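Local coordinates for protein alpha-2,3-sialyltransferase (Campylobacter jejuni, PDB 2P2V) that probably transfers sialic acid from a CMP-activated donor to an acceptor sugar in alpha-2,3 linkage, as a membrane-associated bacterial glycosyltransferase, at residues 48-56 / 182-190; 123-133 / 152-161. All coordinates share one frame; numbering follows the deposited sequence.

In the fold
This chain is the amino-terminal part of a longer protein and holds its sialyltransferase region, built round a parallel sheet with helices on its faces. Along the chain the order is 48-56, then both segments of contact 2, then 182-190, so contact 1 joins pieces separated by all of contact 2. Their centres lie about 26 Å apart on opposite sides of the chain's centre. In contact 1 the loop leaving strand 44-48 meets the start of helix 187-192, and its first residues hold the donor analogue; contact 2 packs residues 123-133 on helix 150-161, which leads to strand 165-169. The two touch where Cys48 SG packs 3.7 Å from Met154 CE, linking the donor site to helix 150-161.

Contact 1 of 2, residues 48-56 / 182-190; sequences CNQFYFEDK and FEAMSTNIK. With CSF (cytidine-5'-monophosphate-3-fluoro-N-acetyl-neuraminic acid), chain O.
Gln50 and Phe53 of 48-56 pack against Phe182 and Ile189 of 182-190, beside the bound donor analogue. Just after strand 44-48, Asn49 spends its amide on that ligand: ND2 donates both to phosphate oxygen O3A and to carboxylate oxygen OAA of CSF. Gln50, bent at chi2 (81°), suits the glycerol tail because a carboxamide both accepts and donates: OE1 accepts from CSF O9A at 2.6 Å and NE2 donates to CSF O8A at 2.9 Å. A water joins the same NE2 to Ala184 O, and these bonds fix which way round the amide sits. Ile189 CD1 packs 4.1 Å from Gln50 NE2. Phe53 is the hydrophobic wedge. Its CB sits over the centre of the Phe182 ring, 3.6 Å from the centroid, while its ring turns an edge toward that face, the planes at 63°. Glu183 O lies at the edge of the Phe53 ring, 3.4 Å from CE2. Ser186, the N-cap of helix 187-192, brings OG to 3.3 Å from Phe53 CZ, but bonds to Asp260. Glu54 turns its carboxylate to Arg47 and Tyr89. The loop after strand 44-48 thus lines the donor pocket, backed by 182-190, consistent with a Rossmann-like sialyltransferase donor site.

Contact 2 of 2, residues 123-133 / 152-161; sequences GYEVIENLKEF and VYMCAIAIAL. With EDO (1,2-ethanediol), chain J.
Gly123 O is gripped by two backbone donors, Val126 N at 3.0 Å and Ile127 N at 3.1 Å, while the methyl Ile157 CD1 packs beside it. This bonding winds the short helix 124-127. Glycine suits the place: Tyr153 OH lies 3.2 Å from Gly123 CA, which sits at the edge of the tyrosine ring, and the hydroxyl occupies the space a CB would need. The hydroxyl itself is bonded to Thr98 O. Farther along, Ile127 divides its branches: with CG1 held between the backbone N and the carbonyl carbon (chi1 56°), CD1 crosses to Tyr153 CE1 while CG2 meets Ile157 CD1 at 3.5 Å. Val126 turns CG1 onto the small methyl Ala160 CB, 3.6 Å away, and onto Leu161. After the type I turn 127-130, Leu130 CG rests 3.7 Å from Ala160 CB, CD1 lies against Ala156 O, and CD2 faces Ile159 CG2. Phe133 has its CG anti to the backbone N (chi1 180°), which extends the ring until CE2 reaches Ala156 CB at 3.7 Å. Ala156 and Ala160, one turn apart, thus let these bulkier groups approach helix 150-161 closely. That helix carries Met154, Cys155 and Ala158 against strand 21-25, so it lies between the sheet and residues 123-133, with helix 207-221 flanking Leu130 and Ile159 through Tyr221.

Contact 1 of 2, residues 48-56 / 182-190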
loop_
_atom_site.group_PDB
_atom_site.type_symbol
_atom_site.label_atom_id
_atom_site.label_comp_id
_atom_site.label_asym_id
_atom_site.label_seq_id
_atom_site.Cartn_x
_atom_site.Cartn_y
_atom_site.Cartn_z
ATOM N N CYS A 48 -15.976 12.817 -25.188
ATOM C CA CYS A 48 -16.009 11.545 -24.516
ATOM C C CYS A 48 -16.323 10.449 -25.519
ATOM O O CYS A 48 -16.846 10.734 -26.616
ATOM C CB CYS A 48 -17.080 11.519 -23.418
ATOM S SG CYS A 48 -18.797 11.752 -23.921
ATOM N N ASN A 49 -16.005 9.226 -25.116
ATOM C CA ASN A 49 -16.538 8.043 -25.789
ATOM C C ASN A 49 -16.326 8.094 -27.308
ATOM O O ASN A 49 -15.195 8.314 -27.733
ATOM C CB ASN A 49 -17.976 7.810 -25.348
ATOM C CG ASN A 49 -18.100 7.624 -23.820
ATOM O OD1 ASN A 49 -17.123 7.330 -23.135
ATOM N ND2 ASN A 49 -19.303 7.764 -23.301
ATOM N N GLN A 50 -17.373 7.814 -28.112
ATOM C CA GLN A 50 -17.176 7.744 -29.557
ATOM C C GLN A 50 -17.256 9.116 -30.260
ATOM O O GLN A 50 -17.905 9.242 -31.289
ATOM C CB GLN A 50 -18.168 6.755 -30.166
ATOM C CG GLN A 50 -17.855 5.312 -29.834
ATOM C CD GLN A 50 -18.348 4.883 -28.439
ATOM O OE1 GLN A 50 -17.554 4.789 -27.511
ATOM N NE2 GLN A 50 -19.652 4.589 -28.305
ATOM N N PHE A 51 -16.569 10.137 -29.744
ATOM C CA PHE A 51 -16.647 11.472 -30.333
ATOM C C PHE A 51 -16.135 11.480 -31.796
ATOM O O PHE A 51 -16.594 12.258 -32.649
ATOM C CB PHE A 51 -15.863 12.498 -29.461
ATOM C CG PHE A 51 -14.397 12.270 -29.453
ATOM C CD1 PHE A 51 -13.805 11.449 -28.495
ATOM C CD2 PHE A 51 -13.594 12.839 -30.428
ATOM C CE1 PHE A 51 -12.433 11.175 -28.540
ATOM C CE2 PHE A 51 -12.222 12.589 -30.481
ATOM C CZ PHE A 51 -11.636 11.740 -29.531
ATOM N N TYR A 52 -15.143 10.639 -32.063
ATOM C CA TYR A 52 -14.434 10.609 -33.353
ATOM C C TYR A 52 -15.291 9.988 -34.469
ATOM O O TYR A 52 -14.889 10.009 -35.651
ATOM C CB TYR A 52 -13.123 9.801 -33.239
ATOM C CG TYR A 52 -13.293 8.481 -32.530
ATOM C CD1 TYR A 52 -13.207 8.401 -31.134
ATOM C CD2 TYR A 52 -13.537 7.318 -33.241
ATOM C CE1 TYR A 52 -13.386 7.240 -30.468
ATOM C CE2 TYR A 52 -13.729 6.136 -32.579
ATOM C CZ TYR A 52 -13.643 6.087 -31.187
ATOM O OH TYR A 52 -13.804 4.897 -30.513
ATOM N N PHE A 53 -16.430 9.438 -34.087
ATOM C CA PHE A 53 -17.461 9.023 -35.053
ATOM C C PHE A 53 -17.993 10.226 -35.853
ATOM O O PHE A 53 -18.536 10.046 -36.960
ATOM C CB PHE A 53 -18.631 8.355 -34.347
ATOM C CG PHE A 53 -18.448 6.872 -34.050
ATOM C CD1 PHE A 53 -17.225 6.352 -33.623
ATOM C CD2 PHE A 53 -19.534 6.004 -34.151
ATOM C CE1 PHE A 53 -17.092 4.997 -33.299
ATOM C CE2 PHE A 53 -19.403 4.614 -33.865
ATOM C CZ PHE A 53 -18.176 4.127 -33.438
ATOM N N GLU A 54 -17.819 11.443 -35.323
ATOM C CA GLU A 54 -18.260 12.672 -36.003
ATOM C C GLU A 54 -17.690 12.779 -37.410
ATOM O O GLU A 54 -16.508 12.501 -37.635
ATOM C CB GLU A 54 -17.898 13.939 -35.181
ATOM C CG GLU A 54 -16.411 14.246 -35.111
ATOM C CD GLU A 54 -16.093 15.434 -34.214
ATOM O OE1 GLU A 54 -17.049 15.974 -33.615
ATOM O OE2 GLU A 54 -14.890 15.843 -34.118
ATOM N N ASP A 55 -18.542 13.202 -38.353
ATOM C CA ASP A 55 -18.173 13.314 -39.776
ATOM C C ASP A 55 -17.506 14.660 -40.092
ATOM O O ASP A 55 -16.864 14.835 -41.131
ATOM C CB ASP A 55 -19.418 13.061 -40.655
ATOM C CG ASP A 55 -20.525 14.105 -40.460
ATOM O OD1 ASP A 55 -20.912 14.433 -39.311
ATOM O OD2 ASP A 55 -21.038 14.598 -41.485
ATOM N N LYS A 56 -17.641 15.617 -39.185
ATOM C CA LYS A 56 -16.956 16.890 -39.346
ATOM C C LYS A 56 -16.366 17.259 -38.006
ATOM O O LYS A 56 -16.786 16.753 -36.972
ATOM C CB LYS A 56 -17.935 18.012 -39.789
ATOM C CG LYS A 56 -18.792 17.647 -41.013
ATOM C CD LYS A 56 -19.745 18.758 -41.402
ATOM C CE LYS A 56 -20.464 18.350 -42.686
ATOM N NZ LYS A 56 -21.506 19.354 -43.003
ATOM N N PHE A 182 -24.867 9.941 -35.796
ATOM C CA PHE A 182 -24.089 8.955 -36.542
ATOM C C PHE A 182 -24.602 7.554 -36.230
ATOM O O PHE A 182 -25.475 7.371 -35.379
ATOM C CB PHE A 182 -22.573 9.059 -36.233
ATOM C CG PHE A 182 -22.230 9.325 -34.764
ATOM C CD1 PHE A 182 -21.651 10.544 -34.383
ATOM C CD2 PHE A 182 -22.467 8.360 -33.770
ATOM C CE1 PHE A 182 -21.310 10.798 -33.040
ATOM C CE2 PHE A 182 -22.130 8.608 -32.431
ATOM C CZ PHE A 182 -21.547 9.827 -32.074
ATOM N N GLU A 183 -24.059 6.564 -36.921
ATOM C CA GLU A 183 -24.396 5.189 -36.625
ATOM C C GLU A 183 -23.611 4.743 -35.402
ATOM O O GLU A 183 -22.386 4.645 -35.453
ATOM C CB GLU A 183 -24.076 4.265 -37.809
ATOM C CG GLU A 183 -24.349 2.792 -37.497
ATOM C CD GLU A 183 -25.737 2.583 -36.884
ATOM O OE1 GLU A 183 -26.744 3.003 -37.520
ATOM O OE2 GLU A 183 -25.818 2.016 -35.772
ATOM N N ALA A 184 -24.327 4.456 -34.316
ATOM C CA ALA A 184 -23.697 4.004 -33.067
ATOM C C ALA A 184 -23.419 2.494 -33.043
ATOM O O ALA A 184 -22.450 2.053 -32.410
ATOM C CB ALA A 184 -24.531 4.416 -31.861
ATOM N N MET A 185 -24.263 1.711 -33.723
ATOM C CA MET A 185 -24.042 0.263 -33.853
ATOM C C MET A 185 -23.165 -0.032 -35.071
ATOM O O MET A 185 -23.581 -0.731 -36.020
ATOM C CB MET A 185 -25.367 -0.509 -33.929
ATOM C CG MET A 185 -26.211 -0.439 -32.661
ATOM S SD MET A 185 -25.487 -1.309 -31.249
ATOM C CE MET A 185 -25.770 -3.036 -31.685
ATOM N N SER A 186 -21.953 0.527 -35.039
ATOM C CA SER A 186 -20.962 0.312 -36.082
ATOM C C SER A 186 -20.456 -1.122 -35.977
ATOM O O SER A 186 -20.781 -1.841 -35.026
ATOM C CB SER A 186 -19.817 1.313 -35.936
ATOM O OG SER A 186 -19.263 1.216 -34.639
ATOM N N THR A 187 -19.680 -1.552 -36.966
ATOM C CA THR A 187 -19.242 -2.942 -37.007
ATOM C C THR A 187 -18.414 -3.293 -35.759
ATOM O O THR A 187 -18.623 -4.332 -35.147
ATOM C CB THR A 187 -18.439 -3.259 -38.288
ATOM O OG1 THR A 187 -19.004 -2.549 -39.398
ATOM C CG2 THR A 187 -18.498 -4.747 -38.577
ATOM N N ASN A 188 -17.486 -2.413 -35.379
ATOM C CA ASN A 188 -16.605 -2.712 -34.238
ATOM C C ASN A 188 -17.316 -2.690 -32.883
ATOM O O ASN A 188 -17.000 -3.494 -32.007
ATOM C CB ASN A 188 -15.378 -1.805 -34.244
ATOM C CG ASN A 188 -14.453 -2.084 -35.406
ATOM O OD1 ASN A 188 -13.645 -1.231 -35.781
ATOM N ND2 ASN A 188 -14.547 -3.304 -35.988
ATOM N N ILE A 189 -18.276 -1.779 -32.717
ATOM C CA ILE A 189 -19.088 -1.747 -31.498
ATOM C C ILE A 189 -19.802 -3.101 -31.315
ATOM O O ILE A 189 -19.726 -3.720 -30.243
ATOM C CB ILE A 189 -20.094 -0.536 -31.493
ATOM C CG1 ILE A 189 -19.365 0.811 -31.249
ATOM C CG2 ILE A 189 -21.251 -0.755 -30.486
ATOM C CD1 ILE A 189 -18.663 0.962 -29.853
ATOM N N LYS A 190 -20.451 -3.563 -32.390
ATOM C CA LYS A 190 -21.083 -4.895 -32.436
ATOM C C LYS A 190 -20.140 -6.041 -32.068
ATOM O O LYS A 190 -20.527 -6.934 -31.322
ATOM C CB LYS A 190 -21.708 -5.146 -33.816
ATOM C CG LYS A 190 -22.964 -4.319 -34.105
ATOM C CD LYS A 190 -23.386 -4.477 -35.559
ATOM C CE LYS A 190 -24.649 -3.702 -35.873
ATOM N NZ LYS A 190 -24.689 -3.445 -37.350
HETATM C C5A CSF O . -23.720 4.013 -22.836
HETATM C C4A CSF O . -24.678 5.153 -22.509
HETATM C C2A CSF O . -22.697 6.747 -22.183
HETATM O O6A CSF O . -21.881 5.641 -22.623
HETATM C C6A CSF O . -22.460 4.622 -23.479
HETATM C C3A CSF O . -24.012 6.212 -21.617
HETATM O O4A CSF O . -25.785 4.632 -21.788
HETATM N N5A CSF O . -24.416 3.148 -23.812
HETATM C C7A CSF O . -21.378 3.577 -23.722
HETATM C C8A CSF O . -20.133 4.217 -24.325
HETATM C C9A CSF O . -18.983 3.200 -24.485
HETATM O O9A CSF O . -17.845 3.781 -25.162
HETATM O O8A CSF O . -20.503 4.856 -25.587
HETATM O O7A CSF O . -21.104 2.900 -22.482
HETATM C C1A CSF O . -22.018 7.455 -21.019
HETATM O OBA CSF O . -22.726 8.272 -20.366
HETATM O OAA CSF O . -20.807 7.198 -20.776
HETATM O O1A CSF O . -22.933 7.794 -23.154
HETATM O O2A CSF O . -24.120 7.344 -25.277
HETATM N N1 CSF O . -25.793 12.040 -24.903
HETATM C C2 CSF O . -27.110 12.540 -24.671
HETATM N N3 CSF O . -28.138 12.206 -25.507
HETATM C C4 CSF O . -27.901 11.413 -26.577
HETATM C C5 CSF O . -26.615 10.915 -26.824
HETATM C C6 CSF O . -25.566 11.247 -25.970
HETATM C "C3'" CSF O . -23.579 10.832 -22.644
HETATM C "C2'" CSF O . -24.741 11.806 -22.609
HETATM C "C1'" CSF O . -24.685 12.429 -24.004
HETATM O "O4'" CSF O . -23.405 12.127 -24.603
HETATM C "C4'" CSF O . -22.610 11.370 -23.691
HETATM P PA CSF O . -22.773 7.803 -24.773
HETATM O "O5'" CSF O . -22.679 9.389 -25.121
HETATM C "C5'" CSF O . -21.820 10.283 -24.416
HETATM O "O3'" CSF O . -22.912 10.799 -21.387
HETATM O "O2'" CSF O . -24.514 12.816 -21.588
HETATM N N4 CSF O . -28.913 11.075 -27.432
HETATM O O2 CSF O . -27.322 13.265 -23.660
HETATM O O3A CSF O . -21.484 7.209 -25.262
HETATM C C10 CSF O . -24.159 1.828 -23.764
HETATM O O10 CSF O . -23.362 1.315 -22.964
HETATM C C11 CSF O . -24.903 0.992 -24.780
HETATM F F3A CSF O . -23.727 5.672 -20.383
HETATM O O HOH W 1 -21.488 3.939 -30.369
#

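Contact 2 of 2, residues 123-133 / 152-161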
loop_
_atom_site.group_PDB
_atom_site.type_symbol
_atom_site.label_atom_id
_atom_site.label_comp_id
_atom_site.label_asym_id
_atom_site.label_seq_id
_atom_site.Cartn_x
_atom_site.Cartn_y
_atom_site.Cartn_z
ATOM N N GLY A 123 -10.138 9.164 -13.550
ATOM C CA GLY A 123 -11.035 10.285 -13.208
ATOM C C GLY A 123 -11.424 10.349 -11.749
ATOM O O GLY A 123 -11.624 11.443 -11.215
ATOM N N TYR A 124 -11.588 9.208 -11.066
ATOM C CA TYR A 124 -12.023 9.306 -9.685
ATOM C C TYR A 124 -11.023 10.077 -8.805
ATOM O O TYR A 124 -11.448 10.648 -7.796
ATOM C CB TYR A 124 -12.258 7.937 -9.032
ATOM C CG TYR A 124 -11.073 7.222 -8.508
ATOM C CD1 TYR A 124 -10.546 7.532 -7.254
ATOM C CD2 TYR A 124 -10.507 6.114 -9.214
ATOM C CE1 TYR A 124 -9.452 6.819 -6.738
ATOM C CE2 TYR A 124 -9.440 5.434 -8.707
ATOM C CZ TYR A 124 -8.927 5.771 -7.469
ATOM O OH TYR A 124 -7.867 5.059 -6.950
ATOM N N GLU A 125 -9.759 10.062 -9.161
ATOM C CA GLU A 125 -8.703 10.698 -8.362
ATOM C C GLU A 125 -8.915 12.221 -8.385
ATOM O O GLU A 125 -8.366 12.958 -7.508
ATOM C CB GLU A 125 -7.322 10.342 -8.903
ATOM C CG GLU A 125 -6.984 8.869 -8.578
ATOM C CD GLU A 125 -5.624 8.386 -9.073
ATOM O OE1 GLU A 125 -5.087 8.903 -10.037
ATOM O OE2 GLU A 125 -5.105 7.438 -8.453
ATOM N N VAL A 126 -9.670 12.676 -9.362
ATOM C CA VAL A 126 -9.928 14.156 -9.570
ATOM C C VAL A 126 -11.264 14.464 -8.947
ATOM O O VAL A 126 -11.366 15.340 -8.116
ATOM C CB VAL A 126 -9.864 14.571 -11.076
ATOM C CG1 VAL A 126 -10.437 16.031 -11.318
ATOM C CG2 VAL A 126 -8.477 14.443 -11.635
ATOM N N ILE A 127 -12.326 13.696 -9.257
ATOM C CA ILE A 127 -13.613 14.067 -8.691
ATOM C C ILE A 127 -13.751 13.759 -7.189
ATOM O O ILE A 127 -14.664 14.265 -6.556
ATOM C CB ILE A 127 -14.841 13.469 -9.453
ATOM C CG1 ILE A 127 -14.694 11.957 -9.497
ATOM C CG2 ILE A 127 -14.881 14.057 -10.859
ATOM C CD1 ILE A 127 -16.030 11.268 -9.736
ATOM N N GLU A 128 -12.855 12.972 -6.615
ATOM C CA GLU A 128 -13.007 12.639 -5.209
ATOM C C GLU A 128 -12.788 13.916 -4.352
ATOM O O GLU A 128 -13.142 13.953 -3.181
ATOM C CB GLU A 128 -12.062 11.532 -4.752
ATOM C CG GLU A 128 -10.573 11.828 -4.900
ATOM C CD GLU A 128 -9.670 10.660 -4.538
ATOM O OE1 GLU A 128 -10.162 9.527 -4.254
ATOM O OE2 GLU A 128 -8.434 10.852 -4.591
ATOM N N ASN A 129 -12.158 14.892 -4.981
ATOM C CA ASN A 129 -11.867 16.155 -4.296
ATOM C C ASN A 129 -13.084 17.047 -4.153
ATOM O O ASN A 129 -13.053 18.044 -3.346
ATOM C CB ASN A 129 -10.760 16.882 -5.012
ATOM C CG ASN A 129 -9.442 16.123 -4.942
ATOM O OD1 ASN A 129 -9.023 15.676 -3.871
ATOM N ND2 ASN A 129 -8.826 15.902 -6.106
ATOM N N LEU A 130 -14.132 16.758 -4.913
ATOM C CA LEU A 130 -15.425 17.425 -4.772
ATOM C C LEU A 130 -16.201 16.681 -3.679
ATOM O O LEU A 130 -17.118 15.887 -3.940
ATOM C CB LEU A 130 -16.187 17.530 -6.109
ATOM C CG LEU A 130 -15.492 18.124 -7.331
ATOM C CD1 LEU A 130 -16.392 18.022 -8.523
ATOM C CD2 LEU A 130 -15.211 19.601 -7.026
ATOM N N LYS A 131 -15.822 16.924 -2.419
ATOM C CA LYS A 131 -16.239 16.029 -1.350
ATOM C C LYS A 131 -17.712 15.838 -1.251
ATOM O O LYS A 131 -18.197 14.683 -1.201
ATOM C CB LYS A 131 -15.611 16.423 -0.006
ATOM C CG LYS A 131 -14.080 16.371 -0.064
ATOM C CD LYS A 131 -13.488 16.470 1.344
ATOM C CE LYS A 131 -11.968 16.282 1.334
ATOM N NZ LYS A 131 -11.539 15.108 0.502
ATOM N N GLU A 132 -18.462 16.951 -1.249
ATOM C CA GLU A 132 -19.876 16.855 -1.088
ATOM C C GLU A 132 -20.535 16.149 -2.299
ATOM O O GLU A 132 -21.413 15.270 -2.119
ATOM C CB GLU A 132 -20.465 18.256 -0.845
ATOM C CG GLU A 132 -21.975 18.244 -0.854
ATOM C CD GLU A 132 -22.626 19.543 -0.364
ATOM O OE1 GLU A 132 -21.873 20.512 -0.085
ATOM O OE2 GLU A 132 -23.889 19.544 -0.287
ATOM N N PHE A 133 -20.091 16.494 -3.507
ATOM C CA PHE A 133 -20.707 15.973 -4.754
ATOM C C PHE A 133 -20.372 14.477 -4.862
ATOM O O PHE A 133 -21.256 13.619 -5.158
ATOM C CB PHE A 133 -20.176 16.709 -5.979
ATOM C CG PHE A 133 -20.772 16.211 -7.257
ATOM C CD1 PHE A 133 -22.068 16.560 -7.625
ATOM C CD2 PHE A 133 -20.032 15.318 -8.085
ATOM C CE1 PHE A 133 -22.642 16.092 -8.817
ATOM C CE2 PHE A 133 -20.629 14.799 -9.305
ATOM C CZ PHE A 133 -21.904 15.176 -9.659
ATOM N N VAL A 152 -22.258 14.811 -17.572
ATOM C CA VAL A 152 -22.228 15.224 -16.176
ATOM C C VAL A 152 -20.889 14.918 -15.537
ATOM O O VAL A 152 -20.337 15.745 -14.883
ATOM C CB VAL A 152 -23.383 14.600 -15.338
ATOM C CG1 VAL A 152 -23.438 15.112 -13.886
ATOM C CG2 VAL A 152 -24.728 14.861 -16.001
ATOM N N TYR A 153 -20.333 13.719 -15.768
ATOM C CA TYR A 153 -19.033 13.382 -15.191
ATOM C C TYR A 153 -17.968 14.373 -15.625
ATOM O O TYR A 153 -17.181 14.839 -14.800
ATOM C CB TYR A 153 -18.650 11.931 -15.646
ATOM C CG TYR A 153 -17.459 11.360 -14.934
ATOM C CD1 TYR A 153 -17.629 10.512 -13.847
ATOM C CD2 TYR A 153 -16.167 11.658 -15.358
ATOM C CE1 TYR A 153 -16.513 10.024 -13.190
ATOM C CE2 TYR A 153 -15.053 11.180 -14.702
ATOM C CZ TYR A 153 -15.251 10.339 -13.646
ATOM O OH TYR A 153 -14.164 9.829 -12.993
ATOM N N MET A 154 -17.944 14.690 -16.919
ATOM C CA MET A 154 -16.986 15.634 -17.472
ATOM C C MET A 154 -17.150 17.019 -16.826
ATOM O O MET A 154 -16.131 17.733 -16.615
ATOM C CB MET A 154 -17.139 15.766 -18.994
ATOM C CG MET A 154 -16.587 14.511 -19.759
ATOM S SD MET A 154 -16.517 14.810 -21.529
ATOM C CE MET A 154 -18.238 14.777 -21.858
ATOM N N CYS A 155 -18.391 17.393 -16.539
ATOM C CA CYS A 155 -18.625 18.700 -15.803
ATOM C C CYS A 155 -17.974 18.699 -14.416
ATOM O O CYS A 155 -17.318 19.671 -14.012
ATOM C CB CYS A 155 -20.126 18.972 -15.654
ATOM S SG CYS A 155 -20.925 19.398 -17.208
ATOM N N ALA A 156 -18.160 17.606 -13.683
ATOM C CA ALA A 156 -17.569 17.427 -12.361
ATOM C C ALA A 156 -16.057 17.502 -12.473
ATOM O O ALA A 156 -15.373 18.190 -11.690
ATOM C CB ALA A 156 -18.096 16.031 -11.687
ATOM N N ILE A 157 -15.478 16.820 -13.482
ATOM C CA ILE A 157 -14.045 16.845 -13.646
ATOM C C ILE A 157 -13.568 18.289 -13.907
ATOM O O ILE A 157 -12.586 18.760 -13.283
ATOM C CB ILE A 157 -13.591 15.942 -14.851
ATOM C CG1 ILE A 157 -13.742 14.470 -14.447
ATOM C CG2 ILE A 157 -12.131 16.226 -15.194
ATOM C CD1 ILE A 157 -12.621 13.906 -13.589
ATOM N N ALA A 158 -14.269 18.958 -14.807
ATOM C CA ALA A 158 -13.934 20.377 -15.166
ATOM C C ALA A 158 -13.941 21.265 -13.911
ATOM O O ALA A 158 -12.979 22.031 -13.676
ATOM C CB ALA A 158 -14.876 20.904 -16.226
ATOM N N ILE A 159 -14.975 21.109 -13.090
ATOM C CA ILE A 159 -15.144 21.897 -11.843
ATOM C C ILE A 159 -14.047 21.573 -10.865
ATOM O O ILE A 159 -13.394 22.496 -10.294
ATOM C CB ILE A 159 -16.548 21.691 -11.261
ATOM C CG1 ILE A 159 -17.568 22.275 -12.231
ATOM C CG2 ILE A 159 -16.685 22.244 -9.843
ATOM C CD1 ILE A 159 -18.956 21.915 -11.948
ATOM N N ALA A 160 -13.746 20.256 -10.699
ATOM C CA ALA A 160 -12.617 19.921 -9.856
ATOM C C ALA A 160 -11.280 20.483 -10.325
ATOM O O ALA A 160 -10.410 20.714 -9.508
ATOM C CB ALA A 160 -12.522 18.410 -9.551
ATOM N N LEU A 161 -11.086 20.663 -11.628
ATOM C CA LEU A 161 -9.810 21.101 -12.130
ATOM C C LEU A 161 -9.757 22.630 -12.160
ATOM O O LEU A 161 -8.704 23.224 -12.428
ATOM C CB LEU A 161 -9.597 20.591 -13.540
ATOM C CG LEU A 161 -9.245 19.075 -13.575
ATOM C CD1 LEU A 161 -9.290 18.685 -15.020
ATOM C CD2 LEU A 161 -7.912 18.678 -12.908
HETATM C C1 EDO J . -21.242 24.774 0.000
HETATM O O1 EDO J . -20.894 25.539 -1.152
HETATM C C2 EDO J . -22.578 24.109 -0.292
HETATM O O2 EDO J . -22.673 22.930 0.508
#